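Local coordinates for protein inactive glucansucrase (Lactobacillus reuteri, PDB 5JBD) that is an inactive member of glycoside hydrolase family 70, built around a circularly permuted TIM-type barrel and carrying a bound calcium ion, at residues 312-317 with 639-644; 203-208 with 859-864; 397-402 with 428-433. All blocks are in the same frame, centred on the assembly; numbering follows the deposited sequence.

Interaction 1. Residues 312-317 with 639-644; sequences NANDHL and KTFESN
At the C-terminal end of helix 310-315, just ahead of barrel strand 319-320, the ring of Phe641 lodges among Ala313, Asn314 and Leu317. The ring atom CE1 of Phe641 lies 3.3 Å from Ala313 O, a carbonyl that sits obliquely to the ring and accepts the backbone N-H of His316 at the helix end. Leu317 comes at the same corner from another direction: its side chain crosses that of Phe641 at about a right angle and brings CD1 to 3.6 Å from Phe641 CE1. With CG anti to the backbone N (chi1 -166°), Leu317 turns its branched end toward the ring. Asn314 instead meets the edge. Its amide is nearly coplanar with the ring, the planes 9° apart, and OD1 of Asn314 stands 3.6 Å from Phe641 CD1. Thr640 CG2 lies over one face of the ring, toward its rim, and touches Ala313 CB at 4.0 Å. The segment 639-644 is the irregular approach to helix 645-648, which leads into barrel strand 652-654, so the contact fastens together the lead-ins to two strands of the (beta/alpha)8 barrel. Leu647 of that short helix also packs on Asn314, Leu317 and Phe641. Polar links between the segments pass through water. One water lies 2.8 Å from Asn314 OD1 and can donate to it and to Thr640 O, while accepting the backbone N-H of Glu642 at 3.1 Å. A second accepts from Asn314 ND2 at 3.1 Å and approaches Asn644 OD1 at 3.0 Å. Each end of the Asn314 amide thus has a water between it and 639-644. Asn644 is the N-cap of helix 645-648, its OD1 taking the N-H of Leu647, and its ND2 bonds Asn380 OD1.

Interaction 2. Residues 203-208 with 859-864; sequences DPRKGN and NGDYAY
Two Asx turns are laid against each other where Pro204 and Arg205 meet Asp861 and Tyr862. The backbone N-H of Tyr862 binds Pro204 O at 3.0 Å and nearly straight (165°), reaching the oxygen from above the carbonyl plane. In one turn Asp203 OD1 accepts from the N of Arg205, and Asp203 O takes the N-H groups of both Lys206 and Gly207; in the other, Asn859 OD1 accepts from the N of Asp861. These loops follow strands 193-197 and 841-845, antiparallel neighbours in one sheet, so the contact ties early and late parts of the chain, as in the U-shaped course of family 70 proteins. Arg205, extended from CG to NE, runs across Asp861 and lays a guanidinium face on the carbonyl of Asn859, with CZ of Arg205 3.1 Å from Asn859 O. No N-H aims at that oxygen. Asp861 OD1 rests 3.4 Å from Arg205 CG; the carboxylate and guanidinium planes are 82° apart, and the opposite charges probably attract weakly but form no salt bridge. Pro204 CB packs on Asp861 CG at 3.8 Å. Deeper in, the ring of Tyr862 packs against the carbonyls of the 203-207 turn, its CE2 3.4 Å from Arg205 O and 3.7 Å from Lys206 O, and its edge faces Pro204 O. The Tyr862 hydroxyl bonds Ile785 N, anchoring the ring's far end to strand 784-791.

Interaction 3. Residues 397-402 with 428-433; sequences NLINRL and QEFYAD
Helices 392-406 and 420-434 cross steeply: their axes in 397-402 and 428-433 approach to 10.9 Å, with 113° between the N-to-C directions, and the backbones come nearest at Ile399 and Phe430. Helix 392-406 follows barrel strand 385-388 of the (beta/alpha)8 fold, and helix 420-434 belongs to the connection that continues toward strand 460-464, so the two pack within a single strand-to-strand excursion of the barrel. Leucine, isoleucine, phenylalanine and glutamate side chains bridge the separation. Phe430 carries much of the contact. Its CG is anti to the backbone N (chi1 179°), which carries the ring out from helix 420-434 toward Leu398. There the ring is met at its edge: Leu398 CD2 lies close to the ring plane, 3.5 Å from Phe430 CD1, while the other branch, Leu398 CD1, stands farther off at 4.1 Å from Phe430 CE1. Nearer the root of the same side chain, Ile399 crosses at about a right angle and sets its CD1 4.0 Å from Phe430 CB. Ile399 also touches Ala426 and Trp427 one turn back along helix 420-434, and the Trp427 ring meets that of Phe430. At the other end of the contact, Leu402 has both an apolar and a polar neighbour in Glu429. Its CD2 lies 3.9 Å from Glu429 CB. The extended Glu429 chain crosses Leu402 obliquely and brings its carboxylate to the leucine's branched end, while OE2 is held by Gln425 NE2, one turn earlier in the same helix. Asp406 OD2 lies close to Glu429 OE1, and this pairing of like charges may raise the proton affinity of one carboxylate. That same oxygen, Glu429 OE1, rests 3.4 Å from both Leu402 CG, the branch point, and Leu402 CD1.

Interactions 1 and 3 are mostly buried and both involve elements of the barrel, yet different ones: lead-ins to two strands in interaction 1, a pair of helices within one connection in interaction 3. Interaction 2 is more exposed and lies beyond the barrel, on the opposite side of the chain's centre from interaction 1, with centres 57 Å apart. Its direct backbone bond and nearby but unbridged opposite charges differ from the water bridges of interaction 1 and the predominantly apolar packing of interaction 3. Along the chain the three are nested: 203-208 with 859-864 encloses 312-317 with 639-644, which encloses 397-402 with 428-433.

Interaction 1. Residues 312-317 with 639-644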
# COMPACT_ATOMS: atom_id res chain seq x y z
N ASN A 312 -17.19 -16.26 17.62
CA ASN A 312 -16.46 -15.05 17.98
C ASN A 312 -15.34 -14.75 16.98
O ASN A 312 -15.16 -13.61 16.57
CB ASN A 312 -15.87 -15.17 19.40
CG ASN A 312 -16.93 -15.20 20.48
OD1 ASN A 312 -18.08 -14.81 20.27
ND2 ASN A 312 -16.53 -15.61 21.66
N ALA A 313 -14.60 -15.79 16.58
CA ALA A 313 -13.52 -15.61 15.59
C ALA A 313 -14.07 -15.03 14.27
O ALA A 313 -13.56 -14.03 13.76
CB ALA A 313 -12.81 -16.93 15.33
N ASN A 314 -15.14 -15.63 13.77
CA ASN A 314 -15.74 -15.23 12.48
C ASN A 314 -16.42 -13.83 12.53
O ASN A 314 -16.37 -13.09 11.54
CB ASN A 314 -16.71 -16.30 11.97
CG ASN A 314 -16.01 -17.62 11.61
OD1 ASN A 314 -14.80 -17.77 11.78
ND2 ASN A 314 -16.78 -18.60 11.14
N ASP A 315 -17.02 -13.47 13.67
CA ASP A 315 -17.53 -12.10 13.88
C ASP A 315 -16.42 -11.04 13.84
O ASP A 315 -16.71 -9.86 13.60
CB ASP A 315 -18.28 -11.99 15.21
CG ASP A 315 -19.68 -12.60 15.18
OD1 ASP A 315 -20.22 -12.89 14.10
OD2 ASP A 315 -20.26 -12.80 16.27
N HIS A 316 -15.17 -11.46 14.06
CA HIS A 316 -14.02 -10.55 14.01
C HIS A 316 -13.04 -10.96 12.91
O HIS A 316 -11.82 -10.96 13.09
CB HIS A 316 -13.37 -10.47 15.41
CG HIS A 316 -14.30 -9.90 16.44
ND1 HIS A 316 -14.51 -8.54 16.56
CD2 HIS A 316 -15.10 -10.49 17.36
CE1 HIS A 316 -15.40 -8.32 17.52
NE2 HIS A 316 -15.77 -9.49 18.02
N LEU A 317 -13.61 -11.28 11.74
CA LEU A 317 -12.83 -11.77 10.60
C LEU A 317 -11.67 -10.85 10.33
O LEU A 317 -11.86 -9.65 10.19
CB LEU A 317 -13.71 -11.85 9.35
CG LEU A 317 -13.14 -12.65 8.17
CD1 LEU A 317 -12.98 -14.13 8.53
CD2 LEU A 317 -14.02 -12.47 6.94
N LYS A 639 -7.29 -23.72 17.39
CA LYS A 639 -7.51 -22.94 16.19
C LYS A 639 -8.38 -21.70 16.43
O LYS A 639 -9.33 -21.72 17.23
CB LYS A 639 -8.15 -23.80 15.10
CG LYS A 639 -7.30 -24.98 14.63
CD LYS A 639 -6.00 -24.53 14.00
CE LYS A 639 -5.30 -25.62 13.20
NZ LYS A 639 -4.14 -25.07 12.39
N THR A 640 -8.08 -20.66 15.68
CA THR A 640 -8.92 -19.46 15.60
C THR A 640 -9.79 -19.57 14.33
O THR A 640 -10.98 -19.89 14.43
CB THR A 640 -8.03 -18.21 15.69
OG1 THR A 640 -7.40 -18.19 16.97
CG2 THR A 640 -8.83 -16.93 15.53
N PHE A 641 -9.22 -19.36 13.15
CA PHE A 641 -9.97 -19.63 11.91
C PHE A 641 -9.87 -21.10 11.49
O PHE A 641 -8.84 -21.73 11.65
CB PHE A 641 -9.60 -18.65 10.79
CG PHE A 641 -10.00 -17.25 11.11
CD1 PHE A 641 -11.35 -16.92 11.22
CD2 PHE A 641 -9.05 -16.29 11.44
CE1 PHE A 641 -11.73 -15.65 11.58
CE2 PHE A 641 -9.44 -15.03 11.81
CZ PHE A 641 -10.78 -14.71 11.88
N GLU A 642 -11.00 -21.62 11.01
CA GLU A 642 -11.13 -22.97 10.52
C GLU A 642 -11.88 -22.88 9.19
O GLU A 642 -12.90 -22.20 9.10
CB GLU A 642 -11.97 -23.79 11.46
CG GLU A 642 -11.41 -23.97 12.86
CD GLU A 642 -12.33 -24.82 13.71
OE1 GLU A 642 -13.54 -24.51 13.76
OE2 GLU A 642 -11.85 -25.78 14.33
N SER A 643 -11.36 -23.57 8.18
CA SER A 643 -11.96 -23.60 6.83
C SER A 643 -13.06 -24.64 6.80
O SER A 643 -12.81 -25.83 6.62
CB SER A 643 -10.89 -23.88 5.76
OG SER A 643 -11.37 -23.65 4.44
N ASN A 644 -14.29 -24.20 7.02
CA ASN A 644 -15.45 -25.09 7.07
C ASN A 644 -16.65 -24.36 6.47
O ASN A 644 -16.51 -23.23 6.01
CB ASN A 644 -15.72 -25.55 8.52
CG ASN A 644 -15.87 -24.39 9.49
OD1 ASN A 644 -16.48 -23.37 9.18
ND2 ASN A 644 -15.32 -24.55 10.70
O HOH W 1 -15.52 -21.40 11.16
O HOH W 2 -13.31 -20.05 12.31

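Interaction 2. Residues 203-208 with 859-864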
# COMPACT_ATOMS: atom_id res chain seq x y z
N ASP A 203 34.43 10.83 16.43
CA ASP A 203 35.27 11.27 15.30
C ASP A 203 34.50 12.30 14.46
O ASP A 203 33.49 11.96 13.86
CB ASP A 203 35.64 10.06 14.43
CG ASP A 203 36.62 10.40 13.30
OD1 ASP A 203 36.89 11.59 13.03
OD2 ASP A 203 37.12 9.45 12.67
N PRO A 204 34.99 13.56 14.39
CA PRO A 204 34.22 14.57 13.64
C PRO A 204 34.01 14.28 12.14
O PRO A 204 33.07 14.82 11.54
CB PRO A 204 35.03 15.87 13.82
CG PRO A 204 36.01 15.60 14.92
CD PRO A 204 36.23 14.11 14.96
N ARG A 205 34.88 13.45 11.55
CA ARG A 205 34.69 12.98 10.16
C ARG A 205 33.52 12.01 10.01
O ARG A 205 32.97 11.88 8.91
CB ARG A 205 35.96 12.30 9.62
CG ARG A 205 37.17 13.20 9.53
CD ARG A 205 38.37 12.32 9.19
NE ARG A 205 39.56 13.06 8.76
CZ ARG A 205 39.74 13.62 7.56
NH1 ARG A 205 38.79 13.58 6.62
NH2 ARG A 205 40.88 14.26 7.29
N LYS A 206 33.16 11.31 11.09
CA LYS A 206 32.02 10.38 11.08
C LYS A 206 30.72 11.00 11.59
O LYS A 206 29.64 10.57 11.20
CB LYS A 206 32.34 9.13 11.90
CG LYS A 206 33.54 8.38 11.36
CD LYS A 206 33.66 7.01 11.97
CE LYS A 206 34.86 6.30 11.37
NZ LYS A 206 35.21 5.07 12.13
N GLY A 207 30.82 12.01 12.46
CA GLY A 207 29.64 12.60 13.07
C GLY A 207 29.03 11.69 14.12
O GLY A 207 29.64 10.71 14.56
N ASN A 208 27.81 12.01 14.52
CA ASN A 208 27.14 11.35 15.62
C ASN A 208 25.65 11.65 15.52
O ASN A 208 25.25 12.83 15.51
CB ASN A 208 27.69 11.89 16.95
CG ASN A 208 27.08 11.20 18.17
OD1 ASN A 208 25.87 11.25 18.38
ND2 ASN A 208 27.93 10.62 19.00
N ASN A 859 38.75 19.99 5.43
CA ASN A 859 39.43 18.82 6.01
C ASN A 859 38.57 17.55 6.21
O ASN A 859 39.05 16.57 6.77
CB ASN A 859 40.10 19.20 7.34
CG ASN A 859 39.10 19.43 8.47
OD1 ASN A 859 37.90 19.22 8.33
ND2 ASN A 859 39.61 19.88 9.61
N GLY A 860 37.31 17.58 5.79
CA GLY A 860 36.43 16.41 5.89
C GLY A 860 35.55 16.35 7.12
O GLY A 860 34.60 15.57 7.15
N ASP A 861 35.83 17.16 8.14
CA ASP A 861 35.02 17.17 9.36
C ASP A 861 33.62 17.71 9.07
O ASP A 861 33.48 18.68 8.33
CB ASP A 861 35.65 18.06 10.43
CG ASP A 861 36.95 17.52 10.99
OD1 ASP A 861 37.33 16.37 10.68
OD2 ASP A 861 37.59 18.26 11.76
N TYR A 862 32.60 17.10 9.68
CA TYR A 862 31.26 17.66 9.64
C TYR A 862 31.22 19.00 10.38
O TYR A 862 31.77 19.12 11.48
CB TYR A 862 30.24 16.71 10.28
CG TYR A 862 29.80 15.58 9.36
CD1 TYR A 862 28.90 15.82 8.32
CD2 TYR A 862 30.28 14.29 9.53
CE1 TYR A 862 28.50 14.79 7.47
CE2 TYR A 862 29.89 13.25 8.68
CZ TYR A 862 29.00 13.50 7.66
OH TYR A 862 28.60 12.48 6.83
N ALA A 863 30.59 19.99 9.76
CA ALA A 863 30.29 21.24 10.44
C ALA A 863 29.29 20.93 11.55
O ALA A 863 28.48 20.00 11.43
CB ALA A 863 29.72 22.27 9.48
N TYR A 864 29.37 21.67 12.65
CA TYR A 864 28.48 21.41 13.78
C TYR A 864 28.25 22.66 14.58
O TYR A 864 29.18 23.44 14.79
CB TYR A 864 29.05 20.30 14.68
CG TYR A 864 28.06 19.71 15.65
CD1 TYR A 864 27.19 18.68 15.28
CD2 TYR A 864 27.99 20.17 16.96
CE1 TYR A 864 26.28 18.14 16.17
CE2 TYR A 864 27.08 19.64 17.87
CZ TYR A 864 26.23 18.62 17.48
OH TYR A 864 25.34 18.10 18.39

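Interaction 3. Residues 397-402 with 428-433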
# COMPACT_ATOMS: atom_id res chain seq x y z
N ASN A 397 -1.39 -2.26 -11.44
CA ASN A 397 -0.36 -2.90 -12.30
C ASN A 397 -0.70 -2.78 -13.79
O ASN A 397 0.15 -2.43 -14.60
CB ASN A 397 -0.20 -4.40 -11.96
CG ASN A 397 0.50 -4.63 -10.63
OD1 ASN A 397 1.08 -3.72 -10.03
ND2 ASN A 397 0.45 -5.88 -10.16
N LEU A 398 -1.96 -3.05 -14.12
CA LEU A 398 -2.45 -3.00 -15.50
C LEU A 398 -2.38 -1.58 -16.08
O LEU A 398 -1.93 -1.38 -17.21
CB LEU A 398 -3.88 -3.54 -15.55
CG LEU A 398 -4.50 -3.98 -16.88
CD1 LEU A 398 -5.59 -5.02 -16.61
CD2 LEU A 398 -5.08 -2.81 -17.67
N ILE A 399 -2.82 -0.61 -15.28
CA ILE A 399 -2.82 0.79 -15.71
C ILE A 399 -1.39 1.31 -15.87
O ILE A 399 -1.10 2.00 -16.83
CB ILE A 399 -3.66 1.67 -14.75
CG1 ILE A 399 -5.15 1.30 -14.84
CG2 ILE A 399 -3.46 3.17 -15.01
CD1 ILE A 399 -5.87 1.70 -16.10
N ASN A 400 -0.49 0.99 -14.93
CA ASN A 400 0.91 1.38 -15.07
C ASN A 400 1.61 0.72 -16.26
O ASN A 400 2.46 1.36 -16.89
CB ASN A 400 1.68 1.11 -13.78
CG ASN A 400 1.37 2.12 -12.67
OD1 ASN A 400 0.85 3.21 -12.92
ND2 ASN A 400 1.69 1.74 -11.43
N ARG A 401 1.28 -0.55 -16.54
CA ARG A 401 1.77 -1.23 -17.76
C ARG A 401 1.41 -0.38 -18.98
O ARG A 401 2.25 -0.08 -19.82
CB ARG A 401 1.23 -2.69 -17.93
CG ARG A 401 2.28 -3.77 -17.65
CD ARG A 401 2.10 -5.07 -18.47
NE ARG A 401 2.76 -6.22 -17.83
CZ ARG A 401 4.09 -6.41 -17.69
NH1 ARG A 401 4.98 -5.52 -18.12
NH2 ARG A 401 4.53 -7.52 -17.09
N LEU A 402 0.14 0.03 -19.04
CA LEU A 402 -0.37 0.85 -20.14
C LEU A 402 0.31 2.23 -20.20
O LEU A 402 0.65 2.69 -21.29
CB LEU A 402 -1.90 0.97 -20.02
CG LEU A 402 -2.80 1.46 -21.15
CD1 LEU A 402 -2.38 0.94 -22.52
CD2 LEU A 402 -4.24 1.07 -20.84
N GLN A 428 -8.94 6.07 -20.25
CA GLN A 428 -9.74 6.15 -21.47
C GLN A 428 -9.48 4.91 -22.33
O GLN A 428 -10.42 4.28 -22.81
CB GLN A 428 -9.44 7.42 -22.25
CG GLN A 428 -10.48 7.73 -23.32
CD GLN A 428 -10.26 9.09 -23.96
OE1 GLN A 428 -9.29 9.29 -24.70
NE2 GLN A 428 -11.16 10.03 -23.70
N GLU A 429 -8.20 4.55 -22.49
CA GLU A 429 -7.81 3.35 -23.26
C GLU A 429 -8.35 2.07 -22.64
O GLU A 429 -8.87 1.21 -23.35
CB GLU A 429 -6.28 3.28 -23.40
CG GLU A 429 -5.73 4.36 -24.34
CD GLU A 429 -4.23 4.56 -24.22
OE1 GLU A 429 -3.61 4.01 -23.29
OE2 GLU A 429 -3.67 5.29 -25.07
N PHE A 430 -8.25 1.97 -21.31
CA PHE A 430 -8.77 0.81 -20.58
C PHE A 430 -10.28 0.62 -20.76
O PHE A 430 -10.70 -0.48 -21.12
CB PHE A 430 -8.43 0.89 -19.08
CG PHE A 430 -8.97 -0.27 -18.30
CD1 PHE A 430 -8.24 -1.44 -18.17
CD2 PHE A 430 -10.24 -0.21 -17.73
CE1 PHE A 430 -8.74 -2.52 -17.46
CE2 PHE A 430 -10.75 -1.29 -17.02
CZ PHE A 430 -10.00 -2.45 -16.89
N TYR A 431 -11.08 1.65 -20.51
CA TYR A 431 -12.55 1.50 -20.59
C TYR A 431 -13.00 1.07 -21.99
O TYR A 431 -13.90 0.25 -22.12
CB TYR A 431 -13.31 2.78 -20.23
CG TYR A 431 -13.34 3.16 -18.76
CD1 TYR A 431 -13.89 2.31 -17.80
CD2 TYR A 431 -12.85 4.39 -18.35
CE1 TYR A 431 -13.92 2.66 -16.46
CE2 TYR A 431 -12.89 4.76 -17.02
CZ TYR A 431 -13.43 3.90 -16.08
OH TYR A 431 -13.46 4.28 -14.77
N ALA A 432 -12.38 1.65 -23.02
CA ALA A 432 -12.68 1.26 -24.40
C ALA A 432 -12.27 -0.20 -24.64
O ALA A 432 -13.02 -0.97 -25.22
CB ALA A 432 -11.98 2.18 -25.38
N ASP A 433 -11.09 -0.57 -24.16
CA ASP A 433 -10.57 -1.94 -24.32
C ASP A 433 -11.42 -2.97 -23.58
O ASP A 433 -11.70 -4.06 -24.10
CB ASP A 433 -9.11 -2.04 -23.90
CG ASP A 433 -8.48 -3.36 -24.26
OD1 ASP A 433 -8.24 -3.59 -25.47
OD2 ASP A 433 -8.19 -4.16 -23.34